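Local structure of uncharacterized protein (Bacteroides ovatus, 3P02) at residues 113-118 against 150-154; 165-171 against 288-294; 191-197 against 210-216; 247-253 against 265-271. The protein is of unknown function but combines a DUF4973 region of the E-set clan with a BT_3044-like C-terminal region built on one long antiparallel sheet. One frame throughout, in Å; residues are numbered along the deposited sequence.

In the fold
Contact 1 comes first along the chain and joins the loop between strands 104-112 and 122-130 to the end of strand 146-154, close to the centre of the molecule; 113-118 belongs to the DUF4973 region and 150-154 to the BT_3044-like C-terminal region. The other three belong to a single antiparallel sheet in that C-terminal part. Contact 2 pairs 166-170 with 287-302, and contacts 3 and 4 lie between its two segments in sequence. Centres of contacts 3 and 4 are 15 Å apart, with F216 packed on I269 and Y249; contact 3 likewise touches contact 2 through A197 and M291. Contact 1 meets contact 3 where D118 packs against F194, so the loop 113-118 also packs against the long C-terminal sheet.

Contact 1. Residues 113-118 against 150-154; sequences LDGLDD and RPILF. With EDO (1,2-ethanediol), chain G.
L153 sits between two quite different neighbours, L113 and D118. Its CD2 branch lies 3.9 Å from CD1 of L113, while its other methyl, CD1, comes 4.0 Å from OD1 of D118, the two side chains running antiparallel alongside one another. L113 reaches this far because its CG stands anti to the carbonyl carbon (chi1 -47°) and the chain beyond runs on extended; the same CD1 methyl meets P151 at CB, 3.6 Å away, the two groups roughly perpendicular. L116 adds a looser layer, its CD2 lying 4.4 Å from CG of P151.

The segment 113-118 is a loop that opens with a type II beta turn from L113 to L116, closed by the bond from L116 N to L113 O and with G115 at positive phi. It packs on the face of strand 146-154 that bears P151 and L153, while R150 and I152 bond along the strand's edge to strand 25-30.

No direct hydrogen bond crosses the contact; water does the polar work. One water links D118 OD2 to the carbonyl of L153, and a second, 2.5 Å from D118 OD1, also accepts the N-H of L153 at 2.9 Å. D118 OD2 has a further partner in the backbone N of V187, so the carboxylate bridges the loop, strand 146-154 and strand 182-187. A 1,2-ethanediol, probably from the crystallisation liquor, donates to D114 O.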
# COMPACT_ATOMS: atom_id res chain seq x y z
N LEU A 113 -4.02 -7.83 9.05
CA LEU A 113 -3.50 -6.47 9.17
C LEU A 113 -4.36 -5.42 9.86
O LEU A 113 -4.04 -4.24 9.75
CB LEU A 113 -3.16 -5.97 7.75
CG LEU A 113 -2.34 -6.96 6.86
CD1 LEU A 113 -2.02 -6.34 5.53
CD2 LEU A 113 -1.01 -7.38 7.55
N ASP A 114 -5.37 -5.84 10.63
CA ASP A 114 -6.19 -4.87 11.37
C ASP A 114 -5.30 -4.01 12.24
O ASP A 114 -4.39 -4.51 12.91
CB ASP A 114 -7.24 -5.59 12.23
CG ASP A 114 -8.24 -6.35 11.40
OD1 ASP A 114 -7.81 -7.12 10.50
OD2 ASP A 114 -9.44 -6.28 11.71
N GLY A 115 -5.49 -2.70 12.13
CA GLY A 115 -4.70 -1.77 12.92
C GLY A 115 -3.32 -1.44 12.38
O GLY A 115 -2.63 -0.61 12.99
N LEU A 116 -2.90 -2.04 11.23
CA LEU A 116 -1.59 -1.75 10.66
C LEU A 116 -1.49 -0.28 10.31
O LEU A 116 -2.43 0.26 9.72
CB LEU A 116 -1.34 -2.61 9.41
CG LEU A 116 0.07 -2.50 8.80
CD1 LEU A 116 1.15 -3.05 9.75
CD2 LEU A 116 0.14 -3.22 7.46
N ASP A 117 -0.38 0.38 10.68
CA ASP A 117 -0.16 1.80 10.36
C ASP A 117 0.23 1.94 8.90
O ASP A 117 1.37 1.69 8.53
CB ASP A 117 0.95 2.39 11.26
CG ASP A 117 1.23 3.87 11.06
OD1 ASP A 117 0.65 4.48 10.11
OD2 ASP A 117 2.05 4.41 11.82
N ASP A 118 -0.70 2.42 8.06
CA ASP A 118 -0.45 2.52 6.63
C ASP A 118 0.37 3.75 6.25
O ASP A 118 0.58 3.98 5.05
CB ASP A 118 -1.79 2.47 5.86
CG ASP A 118 -1.69 1.96 4.42
OD1 ASP A 118 -0.78 1.13 4.14
OD2 ASP A 118 -2.56 2.30 3.62
N ARG A 150 5.50 -6.98 0.37
CA ARG A 150 5.02 -5.69 0.87
C ARG A 150 3.49 -5.69 0.89
O ARG A 150 2.90 -5.67 -0.19
CB ARG A 150 5.52 -4.56 -0.04
CG ARG A 150 5.75 -3.27 0.73
CD ARG A 150 5.31 -2.05 -0.02
NE ARG A 150 4.56 -1.15 0.87
CZ ARG A 150 4.28 0.11 0.60
NH1 ARG A 150 4.69 0.66 -0.54
NH2 ARG A 150 3.59 0.84 1.46
N PRO A 151 2.81 -5.70 2.07
CA PRO A 151 1.34 -5.63 2.03
C PRO A 151 0.87 -4.23 1.60
O PRO A 151 1.38 -3.20 2.08
CB PRO A 151 0.90 -5.93 3.47
CG PRO A 151 2.10 -5.61 4.33
CD PRO A 151 3.33 -5.74 3.47
N ILE A 152 -0.11 -4.21 0.68
CA ILE A 152 -0.75 -2.99 0.18
C ILE A 152 -2.21 -3.05 0.60
O ILE A 152 -2.94 -3.85 0.04
CB ILE A 152 -0.60 -2.86 -1.37
CG1 ILE A 152 0.87 -2.91 -1.82
CG2 ILE A 152 -1.32 -1.61 -1.94
CD1 ILE A 152 1.78 -1.79 -1.18
N LEU A 153 -2.61 -2.25 1.59
CA LEU A 153 -4.00 -2.26 2.02
C LEU A 153 -4.86 -1.51 1.00
O LEU A 153 -4.40 -0.52 0.41
CB LEU A 153 -4.12 -1.56 3.37
CG LEU A 153 -3.65 -2.35 4.59
CD1 LEU A 153 -3.43 -1.40 5.75
CD2 LEU A 153 -4.63 -3.46 4.92
N PHE A 154 -6.13 -1.93 0.85
CA PHE A 154 -7.04 -1.17 0.01
C PHE A 154 -8.44 -1.29 0.56
O PHE A 154 -8.75 -2.25 1.26
CB PHE A 154 -6.99 -1.56 -1.48
CG PHE A 154 -7.56 -2.92 -1.84
CD1 PHE A 154 -6.83 -4.08 -1.60
CD2 PHE A 154 -8.79 -3.03 -2.48
CE1 PHE A 154 -7.31 -5.32 -2.02
CE2 PHE A 154 -9.27 -4.27 -2.89
CZ PHE A 154 -8.53 -5.42 -2.66
C1 EDO G . -3.18 -8.72 14.05
O1 EDO G . -2.57 -8.35 15.30
C2 EDO G . -3.73 -7.50 13.33
O2 EDO G . -4.22 -6.59 14.31
O HOH W 1 -2.67 1.58 1.02
O HOH W 2 -0.39 -0.55 2.38

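Contact 2. Residues 165-171 against 288-294; sequences SLLGTMA and EYNMKGG
The carbonyl O of E288 takes a nearly straight bond from the N-H of A171, 2.8 Å long with 176° at the hydrogen, the donor standing above the carbonyl plane. A water that also donates to A171 O gives the same E288 oxygen a second proton. Further along, T169 and N290 exchange a pair of backbone bonds, the one from T169 N to N290 O being 2.9 Å long. L167 and K292 form the next such pair.

These bonds make 166-170 and 288-292 antiparallel neighbours, their axes 4.5 Å apart, in the long sheet of the C-terminal domain; strand 262-278 lies on the far side of 287-302. The chain turns a corner at G293, and a side chain there would clash with the carbonyl of S165, which instead receives the N-H of G294.

T169 and N290 run side by side on one face, OG1 of T169 lying 3.8 Å from CB of N290. A water ties OG1 to OD1 of N290 and to the carbonyl of L167, and OG1 also hydrogen-bonds to the carbonyl O of E173; ND2 of N290 is held by D273 and D275, and K292 makes a salt bridge with D273. L166 and M291, a selenomethionine, cross almost perpendicularly, CD2 of L166 meeting CE of M291 at 3.8 Å; the bend of M291 at chi3 (77°) turns that methyl toward the leucine. Near the other end M170, also selenomethionine, forms an oblique Met-aromatic contact with Y289, SE 4.9 Å from the ring centroid, and the ring turns its edge to the carbonyl O of T169.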
# COMPACT_ATOMS: atom_id res chain seq x y z
N SER A 165 -7.50 19.34 -8.35
CA SER A 165 -8.57 20.26 -7.96
C SER A 165 -8.54 20.54 -6.44
O SER A 165 -9.46 21.18 -5.95
CB SER A 165 -9.94 19.72 -8.37
OG SER A 165 -10.12 19.91 -9.76
N LEU A 166 -7.53 20.04 -5.70
CA LEU A 166 -7.38 20.35 -4.28
C LEU A 166 -6.26 21.39 -4.18
O LEU A 166 -5.07 21.05 -4.19
CB LEU A 166 -7.14 19.11 -3.39
CG LEU A 166 -7.15 19.42 -1.89
CD1 LEU A 166 -8.51 20.04 -1.42
CD2 LEU A 166 -6.87 18.15 -1.08
N LEU A 167 -6.66 22.68 -4.18
CA LEU A 167 -5.70 23.77 -4.32
C LEU A 167 -5.16 24.26 -3.00
O LEU A 167 -5.91 24.60 -2.08
CB LEU A 167 -6.36 24.92 -5.10
CG LEU A 167 -7.02 24.51 -6.46
CD1 LEU A 167 -7.74 25.71 -7.08
CD2 LEU A 167 -5.96 24.00 -7.45
N GLY A 168 -3.83 24.32 -2.94
CA GLY A 168 -3.11 24.83 -1.79
C GLY A 168 -2.85 26.31 -1.98
O GLY A 168 -2.26 26.71 -2.98
N THR A 169 -3.25 27.13 -1.02
CA THR A 169 -3.01 28.59 -1.05
C THR A 169 -2.58 29.06 0.32
O THR A 169 -2.60 28.29 1.27
CB THR A 169 -4.34 29.33 -1.43
OG1 THR A 169 -5.29 29.15 -0.37
CG2 THR A 169 -4.92 28.92 -2.77
N MSE A 170 -2.23 30.33 0.46
CA MSE A 170 -2.03 30.86 1.80
C MSE A 170 -3.39 30.98 2.47
O MSE A 170 -4.37 31.28 1.78
CB MSE A 170 -1.39 32.24 1.74
CG MSE A 170 0.02 32.19 1.17
SE MSE A 170 1.24 31.43 2.50
CE MSE A 170 2.78 31.35 1.31
N ALA A 171 -3.45 30.86 3.80
CA ALA A 171 -4.71 31.16 4.50
C ALA A 171 -5.08 32.63 4.23
O ALA A 171 -4.20 33.49 4.26
CB ALA A 171 -4.54 30.93 6.00
N GLU A 288 1.10 29.59 7.10
CA GLU A 288 -0.32 29.34 7.27
C GLU A 288 -0.95 29.12 5.91
O GLU A 288 -1.13 30.07 5.13
CB GLU A 288 -0.99 30.50 8.00
CG GLU A 288 -0.40 30.71 9.39
CD GLU A 288 -1.05 31.79 10.23
OE1 GLU A 288 -2.01 32.44 9.75
OE2 GLU A 288 -0.56 32.02 11.36
N TYR A 289 -1.30 27.87 5.64
CA TYR A 289 -1.88 27.49 4.38
C TYR A 289 -3.36 27.13 4.48
O TYR A 289 -3.93 27.03 5.57
CB TYR A 289 -1.15 26.23 3.87
CG TYR A 289 0.25 26.46 3.33
CD1 TYR A 289 0.47 27.31 2.25
CD2 TYR A 289 1.31 25.68 3.77
CE1 TYR A 289 1.72 27.43 1.65
CE2 TYR A 289 2.59 25.80 3.20
CZ TYR A 289 2.78 26.64 2.11
OH TYR A 289 4.04 26.83 1.58
N ASN A 290 -3.94 26.84 3.33
CA ASN A 290 -5.31 26.37 3.17
C ASN A 290 -5.36 25.42 2.00
O ASN A 290 -4.67 25.64 1.00
CB ASN A 290 -6.26 27.56 2.93
CG ASN A 290 -7.69 27.10 2.61
OD1 ASN A 290 -8.04 26.83 1.45
ND2 ASN A 290 -8.55 27.08 3.61
N MSE A 291 -6.16 24.37 2.10
CA MSE A 291 -6.42 23.48 0.96
C MSE A 291 -7.91 23.50 0.71
O MSE A 291 -8.67 23.30 1.65
CB MSE A 291 -5.92 22.04 1.21
CG MSE A 291 -4.40 22.05 1.43
SE MSE A 291 -3.65 20.30 1.33
CE MSE A 291 -3.63 20.07 -0.54
N LYS A 292 -8.31 23.79 -0.53
CA LYS A 292 -9.74 23.88 -0.86
C LYS A 292 -10.04 23.24 -2.19
O LYS A 292 -9.34 23.46 -3.18
CB LYS A 292 -10.17 25.37 -0.91
CG LYS A 292 -11.65 25.60 -1.23
CD LYS A 292 -12.03 27.09 -1.09
CE LYS A 292 -13.52 27.33 -1.34
NZ LYS A 292 -14.41 26.65 -0.32
N GLY A 293 -11.13 22.52 -2.24
CA GLY A 293 -11.52 21.91 -3.50
C GLY A 293 -12.04 20.51 -3.31
O GLY A 293 -12.81 20.24 -2.39
N GLY A 294 -11.61 19.63 -4.20
CA GLY A 294 -12.05 18.25 -4.16
C GLY A 294 -11.04 17.28 -4.70
O GLY A 294 -9.92 17.66 -5.09
O HOH W 3 -8.57 16.84 -7.29
O HOH W 4 -6.88 26.96 -1.00
O HOH W 5 -1.57 32.83 5.30

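Contact 3. Residues 191-197 against 210-216; sequences SIVFFYA and YKVFLQF
The side chain of K211 lies over one face of the F194 ring: CE of the lysine stands 3.7 Å from the ring centroid, over its centre, and NZ follows at 4.6 Å, still over the face, a CH-pi and a cation-pi contact from one side chain. The bend of K211 at chi3 (67°) folds its end over the ring. This is part of an antiparallel pairing of strands 192-196 and 211-216, next to each other in the long sheet of the C-terminal domain, with backbone bonds between V193 and L214 and between F195 and V212.

K211 also lies alongside Y196, its CG 3.5 Å from CE1 of that ring. F213, paired directly across from F194, meets it obliquely, the ring planes at 58°, with CB of F194 over one face of the F213 ring. F213 stacks in turn on W233 of the next strand. A valine at F194 would probably deprive the lysine chain of the ring it lies across, leave its ammonium without the cation-pi partner, and open a gap beside D118 of the loop 113-118.

On the opposite face of the sheet F195 points its CG between the backbone N and carbonyl carbon (chi1 67°), which swings the ring across to V212, whose CB sits over one ring face, and to L214, whose CD1 is 3.7 Å from F195 CD1. F216, stacked on F157, turns its edge to the strand opposite, with the carbonyl O of S191 in the ring plane and CE1 3.8 Å from CG2 of V193.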
# COMPACT_ATOMS: atom_id res chain seq x y z
N SER A 191 -13.75 2.31 6.03
CA SER A 191 -14.40 3.58 5.67
C SER A 191 -13.55 4.82 5.97
O SER A 191 -13.90 5.91 5.52
CB SER A 191 -15.75 3.72 6.39
OG SER A 191 -15.61 3.87 7.79
N ILE A 192 -12.46 4.66 6.76
CA ILE A 192 -11.60 5.79 7.13
C ILE A 192 -10.27 5.65 6.39
O ILE A 192 -9.67 4.56 6.34
CB ILE A 192 -11.36 5.87 8.68
CG1 ILE A 192 -12.71 6.04 9.45
CG2 ILE A 192 -10.35 7.02 9.04
CD1 ILE A 192 -12.52 5.84 10.98
N VAL A 193 -9.84 6.76 5.78
CA VAL A 193 -8.57 6.87 5.08
C VAL A 193 -7.85 8.11 5.60
O VAL A 193 -8.41 8.88 6.37
CB VAL A 193 -8.77 6.98 3.52
CG1 VAL A 193 -9.47 5.74 2.94
CG2 VAL A 193 -9.50 8.26 3.14
N PHE A 194 -6.63 8.32 5.14
CA PHE A 194 -5.97 9.60 5.37
C PHE A 194 -5.12 9.94 4.18
O PHE A 194 -4.69 9.06 3.44
CB PHE A 194 -5.11 9.63 6.64
CG PHE A 194 -3.94 8.68 6.63
CD1 PHE A 194 -2.70 9.07 6.09
CD2 PHE A 194 -4.05 7.41 7.20
CE1 PHE A 194 -1.60 8.19 6.13
CE2 PHE A 194 -2.96 6.53 7.21
CZ PHE A 194 -1.74 6.93 6.68
N PHE A 195 -4.90 11.23 3.98
CA PHE A 195 -3.96 11.70 2.99
C PHE A 195 -3.07 12.67 3.75
O PHE A 195 -3.34 12.96 4.92
CB PHE A 195 -4.66 12.34 1.77
CG PHE A 195 -5.40 13.63 2.05
CD1 PHE A 195 -6.70 13.61 2.58
CD2 PHE A 195 -4.80 14.86 1.82
CE1 PHE A 195 -7.36 14.81 2.90
CE2 PHE A 195 -5.49 16.06 2.09
CZ PHE A 195 -6.76 16.02 2.62
N TYR A 196 -2.05 13.21 3.09
CA TYR A 196 -1.19 14.18 3.75
C TYR A 196 -1.42 15.59 3.20
O TYR A 196 -1.43 15.78 1.98
CB TYR A 196 0.30 13.84 3.56
CG TYR A 196 0.69 12.45 4.03
CD1 TYR A 196 0.67 12.12 5.38
CD2 TYR A 196 1.08 11.47 3.11
CE1 TYR A 196 1.02 10.83 5.81
CE2 TYR A 196 1.47 10.20 3.54
CZ TYR A 196 1.44 9.89 4.88
OH TYR A 196 1.82 8.63 5.27
N ALA A 197 -1.55 16.57 4.09
CA ALA A 197 -1.63 17.95 3.69
C ALA A 197 -0.24 18.48 3.24
O ALA A 197 0.79 17.84 3.52
CB ALA A 197 -2.14 18.79 4.86
N TYR A 210 1.34 15.65 9.03
CA TYR A 210 0.43 16.29 8.07
C TYR A 210 -0.75 15.40 7.70
O TYR A 210 -1.44 15.69 6.74
CB TYR A 210 1.24 16.74 6.82
CG TYR A 210 2.19 17.84 7.22
CD1 TYR A 210 1.73 19.15 7.37
CD2 TYR A 210 3.51 17.56 7.60
CE1 TYR A 210 2.54 20.15 7.90
CE2 TYR A 210 4.34 18.56 8.12
CZ TYR A 210 3.85 19.85 8.25
OH TYR A 210 4.66 20.84 8.77
N LYS A 211 -0.97 14.34 8.45
CA LYS A 211 -2.09 13.44 8.19
C LYS A 211 -3.46 14.12 8.37
O LYS A 211 -3.75 14.73 9.41
CB LYS A 211 -2.02 12.23 9.12
CG LYS A 211 -0.92 11.25 8.73
CD LYS A 211 -0.68 10.16 9.79
CE LYS A 211 -1.87 9.23 9.93
NZ LYS A 211 -1.70 8.28 11.07
N VAL A 212 -4.30 13.98 7.35
CA VAL A 212 -5.68 14.48 7.37
C VAL A 212 -6.58 13.28 7.11
O VAL A 212 -6.42 12.60 6.09
CB VAL A 212 -5.92 15.62 6.36
CG1 VAL A 212 -7.40 16.01 6.37
CG2 VAL A 212 -5.03 16.82 6.68
N PHE A 213 -7.48 13.00 8.05
CA PHE A 213 -8.35 11.85 7.97
C PHE A 213 -9.66 12.20 7.30
O PHE A 213 -10.19 13.29 7.49
CB PHE A 213 -8.64 11.31 9.37
CG PHE A 213 -7.44 10.76 10.11
CD1 PHE A 213 -6.59 11.61 10.84
CD2 PHE A 213 -7.13 9.41 10.06
CE1 PHE A 213 -5.44 11.11 11.47
CE2 PHE A 213 -5.99 8.90 10.72
CZ PHE A 213 -5.16 9.76 11.42
N LEU A 214 -10.18 11.24 6.52
CA LEU A 214 -11.48 11.31 5.85
C LEU A 214 -12.27 10.10 6.19
O LEU A 214 -11.74 8.97 6.08
CB LEU A 214 -11.34 11.39 4.31
CG LEU A 214 -10.72 12.70 3.78
CD1 LEU A 214 -10.26 12.52 2.31
CD2 LEU A 214 -11.70 13.88 3.93
N GLN A 215 -13.53 10.29 6.56
CA GLN A 215 -14.43 9.17 6.83
C GLN A 215 -15.58 9.22 5.85
O GLN A 215 -16.23 10.26 5.73
CB GLN A 215 -14.93 9.20 8.28
CG GLN A 215 -15.88 8.05 8.63
CD GLN A 215 -16.33 8.13 10.07
OE1 GLN A 215 -15.70 8.79 10.90
NE2 GLN A 215 -17.41 7.46 10.40
N PHE A 216 -15.81 8.11 5.15
CA PHE A 216 -16.91 7.98 4.19
C PHE A 216 -18.10 7.38 4.92
O PHE A 216 -18.09 6.18 5.21
CB PHE A 216 -16.46 7.08 3.02
CG PHE A 216 -15.37 7.70 2.19
CD1 PHE A 216 -14.03 7.62 2.59
CD2 PHE A 216 -15.67 8.39 1.03
CE1 PHE A 216 -13.02 8.21 1.83
CE2 PHE A 216 -14.65 8.96 0.24
CZ PHE A 216 -13.32 8.88 0.66
O HOH W 6 -18.11 5.20 8.34

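Contact 4. Residues 247-253 against 265-271; sequences PTYKVSS and TYIVISD
OG of S253 and OG1 of T265 are 2.8 Å apart in a hydrogen bond that either hydroxyl could donate. Just beside it, the N-H of Y266 runs to the carbonyl O of S252 at 2.7 Å, with 177° at the hydrogen. The two segments are the arms of a beta hairpin, strands 242-255 and 262-278, and S252, K250 and T248 each exchange two backbone bonds with Y266, V268 and S270 in turn.

T265 sets its OG1 anti to the carbonyl carbon (chi1 -67°), which aims it at the serine, while CG2 lies 3.7 Å from S253 OG. A valine at this place is likely to leave that serine hydroxyl without its mate across the hairpin.

On the same face as this hydroxyl pair, V251 and I267 lie side by side, CG2 of the valine 4.0 Å from CG1 of the isoleucine. Y249 passes I267 more loosely, its CD2 4.3 Å from CG2; its OH bonds to the carbonyl of T217, and its ring meets F216 edge-to-face. The other face carries Y266, bonded through OH to E254. There S252 OG lies at the edge of the Y266 ring, near its plane, 3.6 Å from CD2.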
# COMPACT_ATOMS: atom_id res chain seq x y z
N PRO A 247 -16.80 17.64 4.14
CA PRO A 247 -16.83 17.21 2.73
C PRO A 247 -18.01 16.29 2.43
O PRO A 247 -18.67 15.75 3.33
CB PRO A 247 -15.48 16.49 2.55
CG PRO A 247 -14.64 16.86 3.72
CD PRO A 247 -15.61 17.11 4.84
N THR A 248 -18.30 16.13 1.12
CA THR A 248 -19.34 15.23 0.63
C THR A 248 -18.76 14.33 -0.46
O THR A 248 -17.71 14.64 -1.04
CB THR A 248 -20.55 15.99 0.07
OG1 THR A 248 -20.12 16.73 -1.08
CG2 THR A 248 -21.22 16.88 1.11
N TYR A 249 -19.43 13.22 -0.76
CA TYR A 249 -18.95 12.40 -1.86
C TYR A 249 -20.10 11.76 -2.59
O TYR A 249 -21.22 11.63 -2.06
CB TYR A 249 -17.94 11.32 -1.43
CG TYR A 249 -18.53 10.16 -0.65
CD1 TYR A 249 -18.88 10.30 0.68
CD2 TYR A 249 -18.68 8.91 -1.24
CE1 TYR A 249 -19.35 9.22 1.42
CE2 TYR A 249 -19.16 7.82 -0.51
CZ TYR A 249 -19.50 7.98 0.82
OH TYR A 249 -20.03 6.94 1.54
N LYS A 250 -19.80 11.36 -3.82
CA LYS A 250 -20.71 10.61 -4.68
C LYS A 250 -19.95 9.44 -5.24
O LYS A 250 -18.74 9.55 -5.51
CB LYS A 250 -21.26 11.48 -5.81
CG LYS A 250 -22.22 12.58 -5.36
CD LYS A 250 -22.90 13.26 -6.56
CE LYS A 250 -24.07 12.46 -7.09
NZ LYS A 250 -24.66 13.07 -8.31
N VAL A 251 -20.63 8.32 -5.35
CA VAL A 251 -20.08 7.08 -5.89
C VAL A 251 -20.98 6.65 -7.01
O VAL A 251 -22.19 6.54 -6.78
CB VAL A 251 -19.92 5.93 -4.86
CG1 VAL A 251 -19.37 4.67 -5.53
CG2 VAL A 251 -19.02 6.31 -3.71
N SER A 252 -20.42 6.34 -8.18
CA SER A 252 -21.20 5.83 -9.32
C SER A 252 -20.35 4.88 -10.12
O SER A 252 -19.12 4.92 -10.05
CB SER A 252 -21.67 6.97 -10.23
OG SER A 252 -20.56 7.75 -10.64
N SER A 253 -21.01 4.00 -10.86
CA SER A 253 -20.34 3.04 -11.71
C SER A 253 -21.11 2.89 -12.97
O SER A 253 -22.33 3.10 -12.97
CB SER A 253 -20.24 1.66 -11.04
OG SER A 253 -19.33 1.66 -9.95
N THR A 265 -15.59 2.81 -12.14
CA THR A 265 -16.11 3.22 -10.84
C THR A 265 -15.55 4.59 -10.51
O THR A 265 -14.32 4.78 -10.50
CB THR A 265 -15.80 2.19 -9.76
OG1 THR A 265 -16.56 1.01 -10.06
CG2 THR A 265 -16.18 2.69 -8.35
N TYR A 266 -16.45 5.55 -10.20
CA TYR A 266 -16.05 6.93 -9.90
C TYR A 266 -16.39 7.30 -8.48
O TYR A 266 -17.49 7.00 -8.01
CB TYR A 266 -16.77 7.91 -10.86
CG TYR A 266 -16.74 7.50 -12.31
CD1 TYR A 266 -15.59 7.65 -13.08
CD2 TYR A 266 -17.87 6.95 -12.92
CE1 TYR A 266 -15.56 7.27 -14.42
CE2 TYR A 266 -17.85 6.58 -14.26
CZ TYR A 266 -16.70 6.76 -15.01
OH TYR A 266 -16.70 6.37 -16.33
N ILE A 267 -15.43 7.93 -7.78
CA ILE A 267 -15.67 8.49 -6.46
C ILE A 267 -15.26 9.93 -6.57
O ILE A 267 -14.12 10.21 -6.97
CB ILE A 267 -14.96 7.76 -5.30
CG1 ILE A 267 -15.38 6.29 -5.27
CG2 ILE A 267 -15.33 8.44 -3.94
CD1 ILE A 267 -14.55 5.44 -4.30
N VAL A 268 -16.17 10.85 -6.24
CA VAL A 268 -15.83 12.26 -6.32
C VAL A 268 -16.09 12.86 -4.95
O VAL A 268 -17.19 12.73 -4.43
CB VAL A 268 -16.58 13.02 -7.44
CG1 VAL A 268 -16.16 14.49 -7.47
CG2 VAL A 268 -16.35 12.37 -8.81
N ILE A 269 -15.05 13.45 -4.35
CA ILE A 269 -15.12 14.11 -3.04
C ILE A 269 -15.15 15.61 -3.28
O ILE A 269 -14.30 16.13 -4.00
CB ILE A 269 -13.91 13.71 -2.14
CG1 ILE A 269 -13.78 12.15 -1.96
CG2 ILE A 269 -13.94 14.44 -0.80
CD1 ILE A 269 -12.42 11.71 -1.45
N SER A 270 -16.08 16.31 -2.64
CA SER A 270 -16.19 17.76 -2.79
C SER A 270 -16.26 18.45 -1.45
O SER A 270 -16.29 17.79 -0.41
CB SER A 270 -17.42 18.13 -3.63
OG SER A 270 -17.41 17.52 -4.91
N ASP A 271 -16.22 19.79 -1.46
CA ASP A 271 -16.42 20.59 -0.26
C ASP A 271 -15.32 20.40 0.79
O ASP A 271 -15.57 20.48 2.00
CB ASP A 271 -17.82 20.36 0.36
CG ASP A 271 -18.96 20.63 -0.58
OD1 ASP A 271 -18.88 21.62 -1.33
OD2 ASP A 271 -19.86 19.80 -0.66